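Local coordinates for protein lipopolysaccharide heptosyltransferase 2 (Escherichia coli, PDB 1PSW) that transfers the second heptose from ADP-L-glycero-D-manno-heptose onto the heptosyl-Kdo2-lipid A module during assembly of the lipopolysaccharide inner core, at residues Met1-Ile6 with Arg83-Pro88; Gln30-Val35 with Glu50-Ile55. All coordinates share one frame; numbering follows the deposited sequence.

Contact 1 (Met1-Ile6 with Arg83-Pro88)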
loop_
_atom_site.group_PDB
_atom_site.type_symbol
_atom_site.label_atom_id
_atom_site.label_comp_id
_atom_site.label_asym_id
_atom_site.label_seq_id
_atom_site.Cartn_x
_atom_site.Cartn_y
_atom_site.Cartn_z
HETATM N N MSE A 1 -1.590 -21.772 -17.014
HETATM C CA MSE A 1 -1.757 -20.307 -17.232
HETATM C C MSE A 1 -0.633 -19.511 -16.565
HETATM O O MSE A 1 -0.808 -18.988 -15.462
HETATM C CB MSE A 1 -3.107 -19.860 -16.675
HETATM C CG MSE A 1 -3.391 -18.390 -16.866
HETATM SE SE MSE A 1 -3.283 -17.937 -18.725
HETATM C CE MSE A 1 -5.167 -18.042 -19.141
ATOM N N LYS A 2 0.511 -19.416 -17.243
ATOM C CA LYS A 2 1.674 -18.698 -16.715
ATOM C C LYS A 2 1.575 -17.208 -17.020
ATOM O O LYS A 2 1.612 -16.786 -18.175
ATOM C CB LYS A 2 2.970 -19.247 -17.317
ATOM C CG LYS A 2 3.162 -20.749 -17.161
ATOM C CD LYS A 2 3.389 -21.165 -15.715
ATOM C CE LYS A 2 4.704 -20.626 -15.164
ATOM N NZ LYS A 2 5.005 -21.157 -13.799
ATOM N N ILE A 3 1.470 -16.410 -15.969
ATOM C CA ILE A 3 1.332 -14.977 -16.132
ATOM C C ILE A 3 2.487 -14.197 -15.516
ATOM O O ILE A 3 2.918 -14.476 -14.398
ATOM C CB ILE A 3 0.004 -14.506 -15.499
ATOM C CG1 ILE A 3 -1.164 -15.259 -16.142
ATOM C CG2 ILE A 3 -0.158 -13.015 -15.677
ATOM C CD1 ILE A 3 -2.492 -15.097 -15.414
ATOM N N LEU A 4 2.988 -13.220 -16.266
ATOM C CA LEU A 4 4.063 -12.363 -15.791
ATOM C C LEU A 4 3.478 -10.974 -15.577
ATOM O O LEU A 4 2.847 -10.412 -16.472
ATOM C CB LEU A 4 5.195 -12.275 -16.816
ATOM C CG LEU A 4 6.252 -11.202 -16.510
ATOM C CD1 LEU A 4 6.969 -11.537 -15.217
ATOM C CD2 LEU A 4 7.255 -11.096 -17.661
ATOM N N VAL A 5 3.685 -10.424 -14.389
ATOM C CA VAL A 5 3.172 -9.097 -14.085
ATOM C C VAL A 5 4.307 -8.133 -13.773
ATOM O O VAL A 5 5.189 -8.439 -12.974
ATOM C CB VAL A 5 2.205 -9.126 -12.869
ATOM C CG1 VAL A 5 1.806 -7.704 -12.477
ATOM C CG2 VAL A 5 0.974 -9.937 -13.204
ATOM N N ILE A 6 4.295 -6.980 -14.432
ATOM C CA ILE A 6 5.298 -5.963 -14.176
ATOM C C ILE A 6 4.617 -5.099 -13.127
ATOM O O ILE A 6 3.712 -4.327 -13.444
ATOM C CB ILE A 6 5.586 -5.114 -15.435
ATOM C CG1 ILE A 6 5.987 -6.016 -16.605
ATOM C CG2 ILE A 6 6.671 -4.090 -15.130
ATOM C CD1 ILE A 6 7.234 -6.855 -16.363
ATOM N N ARG A 83 0.817 -14.992 -20.721
ATOM C CA ARG A 83 0.358 -13.607 -20.746
ATOM C C ARG A 83 1.254 -12.697 -19.923
ATOM O O ARG A 83 2.049 -13.160 -19.107
ATOM C CB ARG A 83 -1.061 -13.505 -20.186
ATOM C CG ARG A 83 -2.117 -14.269 -20.945
ATOM C CD ARG A 83 -3.492 -13.965 -20.371
ATOM N NE ARG A 83 -4.566 -14.443 -21.235
ATOM C CZ ARG A 83 -5.843 -14.112 -21.088
ATOM N NH1 ARG A 83 -6.207 -13.297 -20.105
ATOM N NH2 ARG A 83 -6.757 -14.591 -21.924
ATOM N N ALA A 84 1.111 -11.395 -20.141
ATOM C CA ALA A 84 1.877 -10.411 -19.394
ATOM C C ALA A 84 1.006 -9.186 -19.150
ATOM O O ALA A 84 0.204 -8.801 -20.004
ATOM C CB ALA A 84 3.131 -10.022 -20.162
ATOM N N TYR A 85 1.152 -8.590 -17.972
ATOM C CA TYR A 85 0.398 -7.394 -17.606
ATOM C C TYR A 85 1.394 -6.349 -17.123
ATOM O O TYR A 85 2.175 -6.606 -16.210
ATOM C CB TYR A 85 -0.610 -7.702 -16.487
ATOM C CG TYR A 85 -1.733 -8.626 -16.897
ATOM C CD1 TYR A 85 -2.909 -8.127 -17.464
ATOM C CD2 TYR A 85 -1.604 -10.007 -16.767
ATOM C CE1 TYR A 85 -3.921 -8.982 -17.891
ATOM C CE2 TYR A 85 -2.614 -10.866 -17.196
ATOM C CZ TYR A 85 -3.764 -10.350 -17.757
ATOM O OH TYR A 85 -4.755 -11.198 -18.202
ATOM N N VAL A 86 1.371 -5.176 -17.742
ATOM C CA VAL A 86 2.275 -4.101 -17.359
ATOM C C VAL A 86 1.467 -3.064 -16.594
ATOM O O VAL A 86 0.573 -2.427 -17.157
ATOM C CB VAL A 86 2.928 -3.454 -18.606
ATOM C CG1 VAL A 86 3.955 -2.412 -18.190
ATOM C CG2 VAL A 86 3.592 -4.529 -19.458
ATOM N N LEU A 87 1.775 -2.897 -15.308
ATOM C CA LEU A 87 1.034 -1.963 -14.451
ATOM C C LEU A 87 1.583 -0.546 -14.411
ATOM O O LEU A 87 0.821 0.412 -14.307
ATOM C CB LEU A 87 0.916 -2.549 -13.038
ATOM C CG LEU A 87 0.239 -3.933 -13.010
ATOM C CD1 LEU A 87 0.045 -4.412 -11.567
ATOM C CD2 LEU A 87 -1.108 -3.854 -13.727
ATOM N N PRO A 88 2.912 -0.386 -14.479
ATOM C CA PRO A 88 3.430 0.986 -14.454
ATOM C C PRO A 88 2.990 1.653 -15.758
ATOM O O PRO A 88 2.540 0.966 -16.677
ATOM C CB PRO A 88 4.945 0.784 -14.388
ATOM C CG PRO A 88 5.080 -0.535 -13.678
ATOM C CD PRO A 88 4.007 -1.361 -14.331
#

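Contact 2 (Gln30-Val35 with Glu50-Ile55)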
loop_
_atom_site.group_PDB
_atom_site.type_symbol
_atom_site.label_atom_id
_atom_site.label_comp_id
_atom_site.label_asym_id
_atom_site.label_seq_id
_atom_site.Cartn_x
_atom_site.Cartn_y
_atom_site.Cartn_z
ATOM N N GLN A 30 -6.130 -22.349 -12.701
ATOM C CA GLN A 30 -4.707 -22.549 -12.466
ATOM C C GLN A 30 -3.825 -21.393 -12.940
ATOM O O GLN A 30 -2.877 -21.583 -13.717
ATOM C CB GLN A 30 -4.245 -23.849 -13.126
ATOM C CG GLN A 30 -4.899 -25.110 -12.575
ATOM C CD GLN A 30 -6.348 -25.270 -12.995
ATOM O OE1 GLN A 30 -7.268 -24.954 -12.240
ATOM N NE2 GLN A 30 -6.557 -25.771 -14.206
ATOM N N ALA A 31 -4.138 -20.188 -12.476
ATOM C CA ALA A 31 -3.357 -19.017 -12.848
ATOM C C ALA A 31 -2.119 -18.917 -11.959
ATOM O O ALA A 31 -2.224 -18.757 -10.744
ATOM C CB ALA A 31 -4.210 -17.756 -12.713
ATOM N N ILE A 32 -0.949 -19.038 -12.578
ATOM C CA ILE A 32 0.331 -18.950 -11.877
ATOM C C ILE A 32 0.861 -17.550 -12.171
ATOM O O ILE A 32 1.170 -17.220 -13.322
ATOM C CB ILE A 32 1.335 -20.008 -12.408
ATOM C CG1 ILE A 32 0.736 -21.412 -12.276
ATOM C CG2 ILE A 32 2.647 -19.925 -11.636
ATOM C CD1 ILE A 32 0.431 -21.819 -10.852
ATOM N N ILE A 33 0.964 -16.730 -11.130
ATOM C CA ILE A 33 1.386 -15.344 -11.290
ATOM C C ILE A 33 2.753 -14.975 -10.727
ATOM O O ILE A 33 2.997 -15.102 -9.529
ATOM C CB ILE A 33 0.338 -14.400 -10.654
ATOM C CG1 ILE A 33 -1.044 -14.684 -11.247
ATOM C CG2 ILE A 33 0.723 -12.950 -10.905
ATOM C CD1 ILE A 33 -2.199 -14.154 -10.398
ATOM N N ASP A 34 3.642 -14.520 -11.607
ATOM C CA ASP A 34 4.970 -14.083 -11.201
ATOM C C ASP A 34 4.955 -12.562 -11.308
ATOM O O ASP A 34 4.379 -12.007 -12.247
ATOM C CB ASP A 34 6.054 -14.662 -12.118
ATOM C CG ASP A 34 6.203 -16.167 -11.974
ATOM O OD1 ASP A 34 5.877 -16.701 -10.888
ATOM O OD2 ASP A 34 6.663 -16.818 -12.937
ATOM N N VAL A 35 5.575 -11.890 -10.346
ATOM C CA VAL A 35 5.598 -10.436 -10.346
ATOM C C VAL A 35 7.015 -9.906 -10.296
ATOM O O VAL A 35 7.803 -10.288 -9.429
ATOM C CB VAL A 35 4.823 -9.863 -9.139
ATOM C CG1 VAL A 35 4.846 -8.337 -9.183
ATOM C CG2 VAL A 35 3.392 -10.371 -9.161
ATOM N N GLU A 50 -1.540 -14.996 -3.646
ATOM C CA GLU A 50 -1.831 -15.079 -5.072
ATOM C C GLU A 50 -0.563 -15.067 -5.924
ATOM O O GLU A 50 -0.583 -15.477 -7.089
ATOM C CB GLU A 50 -2.724 -13.911 -5.509
ATOM C CG GLU A 50 -4.075 -13.808 -4.799
ATOM C CD GLU A 50 -3.979 -13.268 -3.379
ATOM O OE1 GLU A 50 -2.992 -12.564 -3.059
ATOM O OE2 GLU A 50 -4.909 -13.532 -2.584
ATOM N N VAL A 51 0.539 -14.601 -5.344
ATOM C CA VAL A 51 1.804 -14.509 -6.067
ATOM C C VAL A 51 2.663 -15.765 -5.961
ATOM O O VAL A 51 3.009 -16.208 -4.868
ATOM C CB VAL A 51 2.618 -13.289 -5.587
ATOM C CG1 VAL A 51 3.993 -13.282 -6.239
ATOM C CG2 VAL A 51 1.862 -12.016 -5.934
ATOM N N ASN A 52 3.001 -16.332 -7.112
ATOM C CA ASN A 52 3.812 -17.536 -7.159
ATOM C C ASN A 52 5.270 -17.240 -6.851
ATOM O O ASN A 52 5.856 -17.849 -5.959
ATOM C CB ASN A 52 3.715 -18.198 -8.536
ATOM C CG ASN A 52 4.624 -19.413 -8.664
ATOM O OD1 ASN A 52 4.539 -20.350 -7.868
ATOM N ND2 ASN A 52 5.497 -19.402 -9.670
ATOM N N GLU A 53 5.851 -16.301 -7.589
ATOM C CA GLU A 53 7.253 -15.957 -7.398
ATOM C C GLU A 53 7.551 -14.494 -7.710
ATOM O O GLU A 53 6.914 -13.885 -8.568
ATOM C CB GLU A 53 8.118 -16.842 -8.294
ATOM C CG GLU A 53 9.608 -16.720 -8.040
ATOM C CD GLU A 53 10.437 -17.412 -9.102
ATOM O OE1 GLU A 53 10.177 -18.602 -9.382
ATOM O OE2 GLU A 53 11.352 -16.763 -9.655
ATOM N N ALA A 54 8.530 -13.939 -7.006
ATOM C CA ALA A 54 8.924 -12.553 -7.218
ATOM C C ALA A 54 10.195 -12.510 -8.064
ATOM O O ALA A 54 11.298 -12.663 -7.544
ATOM C CB ALA A 54 9.157 -11.867 -5.882
ATOM N N ILE A 55 10.031 -12.306 -9.370
ATOM C CA ILE A 55 11.163 -12.239 -10.292
ATOM C C ILE A 55 12.130 -11.129 -9.884
ATOM O O ILE A 55 11.783 -9.948 -9.924
ATOM C CB ILE A 55 10.686 -11.966 -11.737
ATOM C CG1 ILE A 55 9.639 -13.004 -12.152
ATOM C CG2 ILE A 55 11.869 -11.997 -12.695
ATOM C CD1 ILE A 55 10.117 -14.438 -12.051
HETATM O O HOH W 1 0.266 -17.559 -8.477
HETATM O O HOH W 2 8.040 -18.774 -11.794
HETATM O O HOH W 3 9.719 -9.199 -8.119
#

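Contact 1 (Met1-Ile6 with Arg83-Pro88)
Ile6 and Val86 stand side by side on neighbouring parallel strands, 2-6 and 83-86, at the centre of the six-stranded Rossmann-like sheet that forms the N-terminal half of this GT-B glycosyltransferase. Five backbone hydrogen bonds join the pair in the alternating parallel pattern, running from Arg83 N to Lys2 O at one end to Leu87 N on Ile6 O at the other. Ile6 CG1 comes within 4.0 Å of Val86 CG2. With CG1 beside the backbone N and anti to the carbonyl carbon (chi1 -55°), the other branch of Ile6, CG2, falls anti to the backbone N. It lies 3.9 Å from Pro88 CD, where the chain leaves the strand. With an alanine in place of Ile6, Val86 CG2 and the Pro88 ring would probably lose their neighbours, and a gap is likely to open beneath Pro97 of helix 95-99, which closes over this face. Beta-branched residues suit such a place, since they favour extended backbone and fill both sides of their own CB.

Ile3, Val5, Arg83 and Tyr85 occupy the other face. Ile3 CG2 meets the Tyr85 ring at its edge, in the ring plane, 3.5 Å from CD2; further along, Val5 CG1 reaches Leu87 CD1 at 3.8 Å. Helix 11-27 packs over this side, with Tyr21 on Val5 and Leu24 on Tyr85. Toward the partly exposed start of the strands, polar chemistry enters: the Asp82 carboxylate accepts a hydrogen bond from Lys2 N, and Arg83 NH1 makes a weak one with Tyr28 OH. The selenomethionine methyl Met1 CE sits over one face of the Arg83 guanidinium, 4.2 Å from NE.

Contact 2 (Gln30-Val35 with Glu50-Ile55)
Asp34 and Asn52 lie side by side across strands 32-37 and 51-56, the two parallel strands of a beta-alpha-beta unit whose connection carries the short helix 42-45. From its CB, Asp34 touches Ile55 CG1 at 3.9 Å. With CG beside the backbone N and anti to the carbonyl carbon (chi1 -68°), the carboxylate swings toward the edge strand, and OD1 accepts a hydrogen bond from Asn52 ND2 at 3.0 Å. The bond uses the syn lone pair of OD1 and lies close to the amide plane, the two flat groups being only 27° apart. OD2 is held by Tyr81 OH and by a water, 2.7 Å away, that also donates to Glu53 OE1.

Asn52 is gripped by its backbone too, Asn52 N giving a 2.7 Å bond to Ile33 O. The Asn52 side chain runs obliquely past that of Ile32, whose CG2 lies 3.5 Å from Asn52 ND2. Farther on, Val35 N bonds to Glu53 O at 3.0 Å, whereas the return bond from Ile55 N to Val35 O is weak, bent to 124° at the hydrogen; a water lies within hydrogen-bonding distance of both Val35 O and Ile55 O. On the other face Val35 CG2 packs on Val51 CG2, with Leu45 touching both valines. Thus a carboxylate buried beside an edge strand has donors for both oxygens, and this probably favours its ionised form despite the nearby Glu53.

Overall arrangement
Contact 1 and contact 2 belong to one parallel sheet, their centres about 9 Å apart. Strands 2-6 and 32-37 are neighbours in it, joined by probable hydrogen bonds from Ile3 N to Ile32 O and from Val5 N to Asp34 O. The 1-6/83-88 pair is central and mostly buried, its regular backbone pairing flanked by aliphatic side chains and the Tyr85 ring, with charge confined to one end. The 30-35/50-55 pair reaches the outermost strand, 51-56, and is partly buried; its pairing is looser, and waters and an amide-carboxylate bond share the work with the backbone. Helix 11-27 serves both, since Tyr21 touches Val5, Val35 and Glu50.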